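Local coordinates for protein putative alpha/beta hydrolase (Desulfitobacterium hafniense, PDB 4RPC) that is probably a hydrolase of the alpha/beta hydrolase fold, its natural substrate not being established, at residues 139-142 with 143-146; 127-130 with 131-135; 31-34 with 35-38. All coordinates share one frame; numbering follows the deposited sequence.

Contact 1. Residues 139-142 with 143-146; sequences DAFL and NLLA
L144 lies alongside F141, both side chains pointing the same way from the last turns of helix 130-145. Traced outward, L144 CB first sits 3.3 Å from F141 O. CG then comes 3.5 Å from A140 O, because chi1 of -64° sets it opposite the residue's own carbonyl carbon and turns the branch back over the preceding turn. At the tip, CD1 meets F141 CD1 at 3.9 Å, approaching the ring obliquely. Beyond this pair the L144 side chain touches V166 and L169, so trimming it to an alanine would probably leave those two residues and CD1 of F141 without their shared apolar partner.

Below the side chains, N143 N donates to D139 O over 2.9 Å in a nearly straight bond, 165° at the hydrogen. One residue on, L144 N is divided between two weak bonds, to A140 O at 3.1 Å and to F141 O at 3.2 Å. L145 N then bonds to L142 O at 2.9 Å, three residues back, and stands 53° out of that carbonyl's plane. The backbone spacing thus shifts from four residues at N143 to three at L145, with L144 N shared weakly between both patterns. On another side of the helix, L142 CD2 and L145 CD1 meet at 3.9 Å as their chains cross.

F141 and L142 share L182 on helix 179-191, where D139 OD1 also forms a salt bridge with R179 NE; L144 turns instead to V166 and L169 of helix 165-169, and L145 to I173. All three helices belong to the segment between strands 112-119 and 204-210, where lids of this fold are commonly inserted.

Contact 2. Residues 127-130 with 131-135; sequences GEMT and EQYAN
The methyl CE of selenomethionine M129 lies 3.8 Å from CE1 of the Y133 ring, and the two side chains run across one another. The same methyl approaches Q132 NE2, also at 3.8 Å, so it sits at both residues of the next turn. It gets there because the M129 chain folds at chi2 (-65°) and again at chi3, bringing CE forward over the following turn.

Beneath these side chains the backbone sets the spacing. Y133 N donates to M129 O at 3.2 Å, with 178° at the hydrogen, and A134 N donates to T130 O at 2.9 Å. M129 O takes a second, weak bond from Q132 N.

Further out, G127 O grips T130 twice: OG1 donates to it at 2.7 Å and T130 N at 3.1 Å, fixing the hydroxyl and the start of the helix together. Two waters donate to E128 O; one accepts from E131 N, the other from Q132 N and Q132 NE2. The E131 chain bends so that OE2 receives N135 ND2 at 2.6 Å, from 40° above the carboxylate plane. That amide also donates to E131 O at 2.8 Å, while N135 OD1 accepts from R179 on helix 179-191.

Chemically, this is the opening of helix 130-145, where N-H groups have no earlier helical carbonyl to use. Here a loop carbonyl and bridging waters take over that role, and the N135 amide would be expected to offset some of the negative charge of E131.

Contact 3. Residues 31-34 with 35-38; sequences GFYW and QTCF
The indole of W34 carries Q35 on one face: Q35 CB stands 3.7 Å from the centroid of the six-membered ring and 15° off its normal, which meets the geometry of a CH-pi contact. The rest of Q35 runs extended along the same ring, with its amide plane turned only 25° from the indole. On the Y33 ring, W34 CD1 lies 3.5 Å above one face, displaced toward the rim, while a water occupies the edge in plane. That water joins Y33 OH to Q35 OE1, and Y33 CE2 meets Q35 CB at 3.7 Å. The F38 ring has C37 SG 3.8 Å above one face, again toward the rim. The same sulfur comes 3.9 Å from CD2 of the F32 ring, obliquely, as a sulfur-aromatic contact.

W34 can lie over its successor because chi1 is 76°, placing CG between its own backbone N and carbonyl carbon. Y33 is the N-cap residue of the short helix 34-37, and its carbonyl O receives both C37 N at 3.0 Å and T36 N at 3.3 Å. A second water accepts from Y33 N and bonds to T36 OG1.

H14 stacks with W34 and Y174 with Y33, while G31 N bonds to H59 NE2. Carbon and sulfur surfaces thus meet rings; Y33 OH, Q35 OE1 and T36 OG1 bond to water; the N-H groups of T36 and C37 share Y33 O. These contacts lie in the loop after strand 23-27, which in alpha/beta hydrolases commonly contributes to the oxyanion hole, a role inferred here from the family alone.

Along the chain the order is contact 3, contact 2, contact 1. Contacts 2 and 1 mark the two ends of helix 130-145, with centres 18 Å apart; both look onto helix 179-191, where R179 receives a side chain from each. Contact 3 belongs instead to the loop and short helix after strand 23-27 of the mixed sheet. Its centre is 16 Å from that of contact 1, with nearest atoms about 5 Å apart but no touch, and 24 Å from that of contact 2. F141 and F32 both lie near a probable Ser-His-Glu triad, consistent with a lid helix and a core loop bordering one active-site region.

Contact 1. Residues 139-142 with 143-146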
ATOM      1  N   ASP A 139       3.204   1.611  18.101  1.00 23.08           N
ATOM      2  CA  ASP A 139       2.934   2.615  19.102  1.00 25.48           C
ATOM      3  C   ASP A 139       2.831   4.015  18.489  1.00 26.11           C
ATOM      4  O   ASP A 139       1.952   4.783  18.898  1.00 25.10           O
ATOM      5  CB  ASP A 139       4.002   2.656  20.186  1.00 27.59           C
ATOM      6  CG  ASP A 139       4.103   1.362  20.938  1.00 30.12           C
ATOM      7  OD1 ASP A 139       3.131   0.558  20.882  1.00 31.83           O
ATOM      8  OD2 ASP A 139       5.164   1.120  21.577  1.00 33.04           O
ATOM      9  N   ALA A 140       3.738   4.341  17.551  1.00 24.11           N
ATOM     10  CA  ALA A 140       3.773   5.657  16.931  1.00 25.76           C
ATOM     11  C   ALA A 140       2.418   5.890  16.269  1.00 26.19           C
ATOM     12  O   ALA A 140       1.786   6.935  16.493  1.00 25.18           O
ATOM     13  CB  ALA A 140       4.895   5.745  15.893  1.00 25.18           C
ATOM     14  N   PHE A 141       1.955   4.903  15.498  1.00 25.22           N
ATOM     15  CA  PHE A 141       0.712   5.089  14.731  1.00 27.35           C
ATOM     16  C   PHE A 141      -0.519   5.277  15.620  1.00 26.97           C
ATOM     17  O   PHE A 141      -1.368   6.103  15.336  1.00 25.39           O
ATOM     18  CB  PHE A 141       0.504   3.943  13.775  1.00 28.72           C
ATOM     19  CG  PHE A 141       1.133   4.142  12.428  1.00 32.72           C
ATOM     20  CD1 PHE A 141       2.036   5.172  12.184  1.00 36.69           C
ATOM     21  CD2 PHE A 141       0.820   3.286  11.398  1.00 36.24           C
ATOM     22  CE1 PHE A 141       2.594   5.372  10.920  1.00 38.12           C
ATOM     23  CE2 PHE A 141       1.362   3.472  10.134  1.00 41.84           C
ATOM     24  CZ  PHE A 141       2.267   4.521   9.895  1.00 40.03           C
ATOM     25  N   LEU A 142      -0.600   4.527  16.718  1.00 25.74           N
ATOM     26  CA  LEU A 142      -1.722   4.681  17.627  1.00 25.93           C
ATOM     27  C   LEU A 142      -1.651   6.055  18.325  1.00 26.92           C
ATOM     28  O   LEU A 142      -2.669   6.742  18.520  1.00 25.02           O
ATOM     29  CB  LEU A 142      -1.755   3.538  18.672  1.00 25.43           C
ATOM     30  CG  LEU A 142      -2.155   2.240  18.012  1.00 24.55           C
ATOM     31  CD1 LEU A 142      -1.842   1.090  18.904  1.00 24.81           C
ATOM     32  CD2 LEU A 142      -3.639   2.230  17.583  1.00 25.42           C
ATOM     33  N   ASN A 143      -0.442   6.446  18.705  1.00 27.93           N
ATOM     34  CA  ASN A 143      -0.221   7.778  19.244  1.00 30.50           C
ATOM     35  C   ASN A 143      -0.750   8.897  18.349  1.00 30.68           C
ATOM     36  O   ASN A 143      -1.183   9.922  18.847  1.00 31.43           O
ATOM     37  CB  ASN A 143       1.245   8.019  19.574  1.00 31.45           C
ATOM     38  CG  ASN A 143       1.600   7.572  20.963  1.00 33.48           C
ATOM     39  OD1 ASN A 143       0.815   7.675  21.868  1.00 38.13           O
ATOM     40  ND2 ASN A 143       2.783   7.047  21.127  1.00 35.72           N
ATOM     41  N   LEU A 144      -0.748   8.701  17.044  1.00 30.57           N
ATOM     42  CA  LEU A 144      -1.286   9.722  16.147  1.00 31.77           C
ATOM     43  C   LEU A 144      -2.744  10.008  16.462  1.00 33.30           C
ATOM     44  O   LEU A 144      -3.198  11.124  16.291  1.00 33.56           O
ATOM     45  CB  LEU A 144      -1.161   9.307  14.690  1.00 31.13           C
ATOM     46  CG  LEU A 144       0.264   9.147  14.180  1.00 30.32           C
ATOM     47  CD1 LEU A 144       0.262   8.593  12.754  1.00 30.08           C
ATOM     48  CD2 LEU A 144       0.972  10.484  14.217  1.00 32.15           C
ATOM     49  N   LEU A 145      -3.455   8.989  16.940  1.00 33.34           N
ATOM     50  CA  LEU A 145      -4.878   9.101  17.277  1.00 35.33           C
ATOM     51  C   LEU A 145      -5.082   9.940  18.499  1.00 34.53           C
ATOM     52  O   LEU A 145      -6.147  10.449  18.707  1.00 35.92           O
ATOM     53  CB  LEU A 145      -5.529   7.697  17.498  1.00 34.94           C
ATOM     54  CG  LEU A 145      -5.513   6.762  16.272  1.00 34.45           C
ATOM     55  CD1 LEU A 145      -5.789   5.310  16.671  1.00 33.37           C
ATOM     56  CD2 LEU A 145      -6.472   7.220  15.155  1.00 35.15           C
ATOM     57  N   ALA A 146      -4.068  10.052  19.325  1.00 33.76           N
ATOM     58  CA  ALA A 146      -4.052  11.059  20.350  1.00 36.10           C
ATOM     59  C   ALA A 146      -3.550  12.422  19.865  1.00 37.04           C
ATOM     60  O   ALA A 146      -3.450  13.345  20.660  1.00 39.67           O
ATOM     61  CB  ALA A 146      -3.181  10.587  21.504  1.00 35.48           C
TER

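Contact 2. Residues 127-130 with 131-135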
ATOM      1  N   GLY A 127      14.559  -9.234   9.040  1.00 28.38           N
ATOM      2  CA  GLY A 127      14.995 -10.370   9.806  1.00 28.65           C
ATOM      3  C   GLY A 127      14.685 -10.182  11.255  1.00 29.48           C
ATOM      4  O   GLY A 127      13.610  -9.822  11.603  1.00 25.83           O
ATOM      5  N   GLU A 128      15.649 -10.411  12.115  1.00 32.18           N
ATOM      6  CA  GLU A 128      15.321 -10.364  13.546  1.00 34.72           C
ATOM      7  C   GLU A 128      15.120  -8.957  14.140  1.00 33.47           C
ATOM      8  O   GLU A 128      14.617  -8.887  15.239  1.00 33.98           O
ATOM      9  CB  GLU A 128      16.306 -11.180  14.390  1.00 38.09           C
ATOM     10  CG  GLU A 128      16.165 -12.697  14.219  1.00 41.86           C
ATOM     11  CD  GLU A 128      14.876 -13.267  14.823  1.00 44.18           C
ATOM     12  OE1 GLU A 128      14.593 -13.070  16.033  1.00 45.66           O
ATOM     13  OE2 GLU A 128      14.143 -13.943  14.078  1.00 46.58           O
HETATM   14  N   MSE A 129      15.437  -7.857  13.424  1.00 31.31           N
HETATM   15  CA  MSE A 129      15.031  -6.505  13.863  1.00 29.41           C
HETATM   16  C   MSE A 129      13.531  -6.220  13.634  1.00 26.53           C
HETATM   17  O   MSE A 129      12.980  -5.188  14.097  1.00 25.30           O
HETATM   18  CB  MSE A 129      15.736  -5.372  13.100  1.00 31.62           C
HETATM   19  CG  MSE A 129      17.248  -5.253  12.996  1.00 36.46           C
HETATM   20 SE   MSE A 129      18.141  -4.901  14.735  0.74 46.00          SE
HETATM   21  CE  MSE A 129      16.736  -3.688  15.333  1.00 31.67           C
ATOM     22  N   THR A 130      12.854  -7.078  12.877  1.00 25.42           N
ATOM     23  CA  THR A 130      11.432  -6.892  12.523  1.00 22.68           C
ATOM     24  C   THR A 130      10.589  -6.581  13.756  1.00 22.08           C
ATOM     25  O   THR A 130       9.792  -5.656  13.729  1.00 20.25           O
ATOM     26  CB  THR A 130      10.853  -8.127  11.860  1.00 21.84           C
ATOM     27  OG1 THR A 130      11.517  -8.387  10.647  1.00 21.83           O
ATOM     28  CG2 THR A 130       9.404  -7.951  11.532  1.00 21.42           C
ATOM     29  N   GLU A 131      10.774  -7.331  14.831  1.00 22.70           N
ATOM     30  CA  GLU A 131       9.970  -7.176  16.087  1.00 23.88           C
ATOM     31  C   GLU A 131      10.118  -5.788  16.698  1.00 22.59           C
ATOM     32  O   GLU A 131       9.146  -5.129  17.087  1.00 21.43           O
ATOM     33  CB  GLU A 131      10.335  -8.274  17.142  1.00 27.44           C
ATOM     34  CG  GLU A 131       9.504  -8.257  18.469  1.00 30.15           C
ATOM     35  CD  GLU A 131       8.000  -8.609  18.280  1.00 35.00           C
ATOM     36  OE1 GLU A 131       7.684  -9.501  17.429  1.00 36.07           O
ATOM     37  OE2 GLU A 131       7.111  -8.028  18.989  1.00 39.51           O
ATOM     38  N   GLN A 132      11.335  -5.324  16.783  1.00 23.33           N
ATOM     39  CA  GLN A 132      11.553  -4.088  17.473  1.00 24.65           C
ATOM     40  C   GLN A 132      11.063  -2.854  16.692  1.00 23.58           C
ATOM     41  O   GLN A 132      10.456  -1.948  17.287  1.00 23.12           O
ATOM     42  CB  GLN A 132      12.995  -3.986  17.850  1.00 27.98           C
ATOM     43  CG  GLN A 132      13.374  -4.860  19.042  1.00 31.04           C
ATOM     44  CD  GLN A 132      14.851  -4.701  19.306  1.00 35.01           C
ATOM     45  OE1 GLN A 132      15.247  -3.824  20.073  1.00 37.42           O
ATOM     46  NE2 GLN A 132      15.683  -5.455  18.572  1.00 36.36           N
ATOM     47  N   TYR A 133      11.233  -2.880  15.379  1.00 21.79           N
ATOM     48  CA  TYR A 133      10.663  -1.855  14.521  1.00 22.28           C
ATOM     49  C   TYR A 133       9.185  -1.931  14.483  1.00 21.10           C
ATOM     50  O   TYR A 133       8.579  -0.907  14.531  1.00 21.97           O
ATOM     51  CB  TYR A 133      11.130  -2.000  13.093  1.00 22.62           C
ATOM     52  CG  TYR A 133      12.417  -1.349  12.844  1.00 24.23           C
ATOM     53  CD1 TYR A 133      13.548  -1.689  13.588  1.00 25.46           C
ATOM     54  CD2 TYR A 133      12.535  -0.375  11.852  1.00 25.45           C
ATOM     55  CE1 TYR A 133      14.741  -1.073  13.356  1.00 26.80           C
ATOM     56  CE2 TYR A 133      13.722   0.241  11.611  1.00 26.32           C
ATOM     57  CZ  TYR A 133      14.831  -0.120  12.348  1.00 28.52           C
ATOM     58  OH  TYR A 133      16.053   0.508  12.105  1.00 32.79           O
ATOM     59  N   ALA A 134       8.595  -3.117  14.346  1.00 20.02           N
ATOM     60  CA  ALA A 134       7.113  -3.188  14.361  1.00 19.97           C
ATOM     61  C   ALA A 134       6.463  -2.584  15.618  1.00 20.82           C
ATOM     62  O   ALA A 134       5.433  -1.900  15.521  1.00 18.59           O
ATOM     63  CB  ALA A 134       6.609  -4.581  14.133  1.00 19.55           C
ATOM     64  N   ASN A 135       7.059  -2.868  16.784  1.00 21.66           N
ATOM     65  CA  ASN A 135       6.579  -2.351  18.020  1.00 22.52           C
ATOM     66  C   ASN A 135       6.669  -0.846  18.144  1.00 23.38           C
ATOM     67  O   ASN A 135       5.715  -0.214  18.632  1.00 22.84           O
ATOM     68  CB  ASN A 135       7.272  -3.031  19.183  1.00 24.65           C
ATOM     69  CG  ASN A 135       6.648  -4.394  19.503  1.00 25.60           C
ATOM     70  OD1 ASN A 135       5.533  -4.466  19.978  1.00 27.85           O
ATOM     71  ND2 ASN A 135       7.330  -5.451  19.168  1.00 26.74           N
TER
HETATM   72  O   HOH W   1      11.905 -10.064  14.866  1.00 30.80           O
HETATM   73  O   HOH W   2      13.649  -7.213  16.941  1.00 32.15           O

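Contact 3. Residues 31-34 with 35-38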
ATOM      1  N   GLY A  31      -2.492  -0.361   9.504  1.00 20.62           N
ATOM      2  CA  GLY A  31      -3.187   0.623  10.318  1.00 21.22           C
ATOM      3  C   GLY A  31      -4.281   1.385   9.618  1.00 21.71           C
ATOM      4  O   GLY A  31      -4.985   2.127  10.283  1.00 24.39           O
ATOM      5  N   PHE A  32      -4.413   1.249   8.305  1.00 20.56           N
ATOM      6  CA  PHE A  32      -5.372   2.053   7.513  1.00 22.01           C
ATOM      7  C   PHE A  32      -6.672   1.286   7.430  1.00 22.69           C
ATOM      8  O   PHE A  32      -6.774   0.197   8.006  1.00 22.03           O
ATOM      9  CB  PHE A  32      -4.825   2.361   6.117  1.00 21.24           C
ATOM     10  CG  PHE A  32      -3.587   3.216   6.114  1.00 22.46           C
ATOM     11  CD1 PHE A  32      -3.064   3.744   7.284  1.00 24.19           C
ATOM     12  CD2 PHE A  32      -3.000   3.594   4.904  1.00 23.67           C
ATOM     13  CE1 PHE A  32      -1.971   4.615   7.245  1.00 25.80           C
ATOM     14  CE2 PHE A  32      -1.898   4.431   4.866  1.00 24.82           C
ATOM     15  CZ  PHE A  32      -1.379   4.924   6.037  1.00 26.55           C
ATOM     16  N   TYR A  33      -7.652   1.836   6.720  1.00 23.65           N
ATOM     17  CA  TYR A  33      -8.928   1.200   6.558  1.00 26.08           C
ATOM     18  C   TYR A  33      -9.376   1.342   5.132  1.00 26.82           C
ATOM     19  O   TYR A  33      -9.255   2.395   4.569  1.00 29.74           O
ATOM     20  CB  TYR A  33      -9.944   1.873   7.489  1.00 28.78           C
ATOM     21  CG  TYR A  33     -11.271   1.170   7.596  1.00 31.13           C
ATOM     22  CD1 TYR A  33     -11.320  -0.205   7.819  1.00 30.69           C
ATOM     23  CD2 TYR A  33     -12.483   1.876   7.537  1.00 32.89           C
ATOM     24  CE1 TYR A  33     -12.522  -0.882   7.955  1.00 32.76           C
ATOM     25  CE2 TYR A  33     -13.698   1.211   7.670  1.00 36.02           C
ATOM     26  CZ  TYR A  33     -13.720  -0.179   7.864  1.00 35.38           C
ATOM     27  OH  TYR A  33     -14.896  -0.895   7.971  1.00 35.57           O
ATOM     28  N   TRP A  34      -9.923   0.291   4.561  1.00 28.26           N
ATOM     29  CA  TRP A  34     -10.297   0.266   3.161  1.00 29.20           C
ATOM     30  C   TRP A  34     -11.232   1.415   2.779  1.00 32.59           C
ATOM     31  O   TRP A  34     -11.068   1.979   1.714  1.00 34.68           O
ATOM     32  CB  TRP A  34     -10.966  -1.056   2.803  1.00 31.05           C
ATOM     33  CG  TRP A  34     -12.400  -1.170   3.281  1.00 35.13           C
ATOM     34  CD1 TRP A  34     -12.823  -1.607   4.475  1.00 38.09           C
ATOM     35  CD2 TRP A  34     -13.582  -0.826   2.534  1.00 38.55           C
ATOM     36  NE1 TRP A  34     -14.192  -1.557   4.548  1.00 40.58           N
ATOM     37  CE2 TRP A  34     -14.683  -1.090   3.354  1.00 40.46           C
ATOM     38  CE3 TRP A  34     -13.806  -0.322   1.247  1.00 38.35           C
ATOM     39  CZ2 TRP A  34     -16.012  -0.869   2.938  1.00 45.35           C
ATOM     40  CZ3 TRP A  34     -15.148  -0.092   0.830  1.00 42.46           C
ATOM     41  CH2 TRP A  34     -16.218  -0.368   1.678  1.00 42.72           C
ATOM     42  N   GLN A  35     -12.147   1.792   3.672  1.00 33.27           N
ATOM     43  CA  GLN A  35     -13.239   2.668   3.328  1.00 36.00           C
ATOM     44  C   GLN A  35     -12.849   4.090   3.439  1.00 36.58           C
ATOM     45  O   GLN A  35     -13.526   4.926   2.877  1.00 42.32           O
ATOM     46  CB  GLN A  35     -14.450   2.402   4.210  1.00 41.22           C
ATOM     47  CG  GLN A  35     -15.785   2.879   3.656  1.00 44.17           C
ATOM     48  CD  GLN A  35     -16.917   2.513   4.586  1.00 48.73           C
ATOM     49  OE1 GLN A  35     -16.750   2.487   5.798  1.00 52.92           O
ATOM     50  NE2 GLN A  35     -18.081   2.231   4.027  1.00 51.87           N
ATOM     51  N   THR A  36     -11.789   4.394   4.183  1.00 35.33           N
ATOM     52  CA  THR A  36     -11.337   5.781   4.303  1.00 36.54           C
ATOM     53  C   THR A  36     -10.098   6.084   3.506  1.00 33.13           C
ATOM     54  O   THR A  36      -9.783   7.208   3.215  1.00 33.90           O
ATOM     55  CB  THR A  36     -11.065   6.182   5.762  1.00 39.73           C
ATOM     56  OG1 THR A  36     -10.029   5.380   6.313  1.00 40.05           O
ATOM     57  CG2 THR A  36     -12.327   6.049   6.613  1.00 44.01           C
ATOM     58  N   CYS A  37      -9.346   5.054   3.212  1.00 27.91           N
ATOM     59  CA  CYS A  37      -8.126   5.184   2.449  1.00 26.18           C
ATOM     60  C   CYS A  37      -8.404   5.665   1.013  1.00 24.85           C
ATOM     61  O   CYS A  37      -7.711   6.518   0.505  1.00 23.43           O
ATOM     62  CB  CYS A  37      -7.482   3.786   2.399  1.00 26.60           C
ATOM     63  SG  CYS A  37      -5.750   3.924   2.110  1.00 30.24           S
ATOM     64  N   PHE A  38      -9.446   5.095   0.405  1.00 23.81           N
ATOM     65  CA  PHE A  38      -9.734   5.215  -0.999  1.00 25.33           C
ATOM     66  C   PHE A  38     -11.065   5.842  -1.386  1.00 25.36           C
ATOM     67  O   PHE A  38     -11.440   5.785  -2.548  1.00 28.46           O
ATOM     68  CB  PHE A  38      -9.650   3.783  -1.596  1.00 24.61           C
ATOM     69  CG  PHE A  38      -8.281   3.162  -1.453  1.00 21.67           C
ATOM     70  CD1 PHE A  38      -7.179   3.803  -2.015  1.00 21.45           C
ATOM     71  CD2 PHE A  38      -8.102   1.968  -0.798  1.00 20.16           C
ATOM     72  CE1 PHE A  38      -5.911   3.265  -1.910  1.00 20.59           C
ATOM     73  CE2 PHE A  38      -6.840   1.432  -0.679  1.00 19.69           C
ATOM     74  CZ  PHE A  38      -5.738   2.092  -1.230  1.00 19.43           C
TER
HETATM   75  O   HOH W   3      -7.323   4.611   5.810  1.00 36.40           O
HETATM   76  O   HOH W   4     -16.908   0.436   7.203  1.00 46.52           O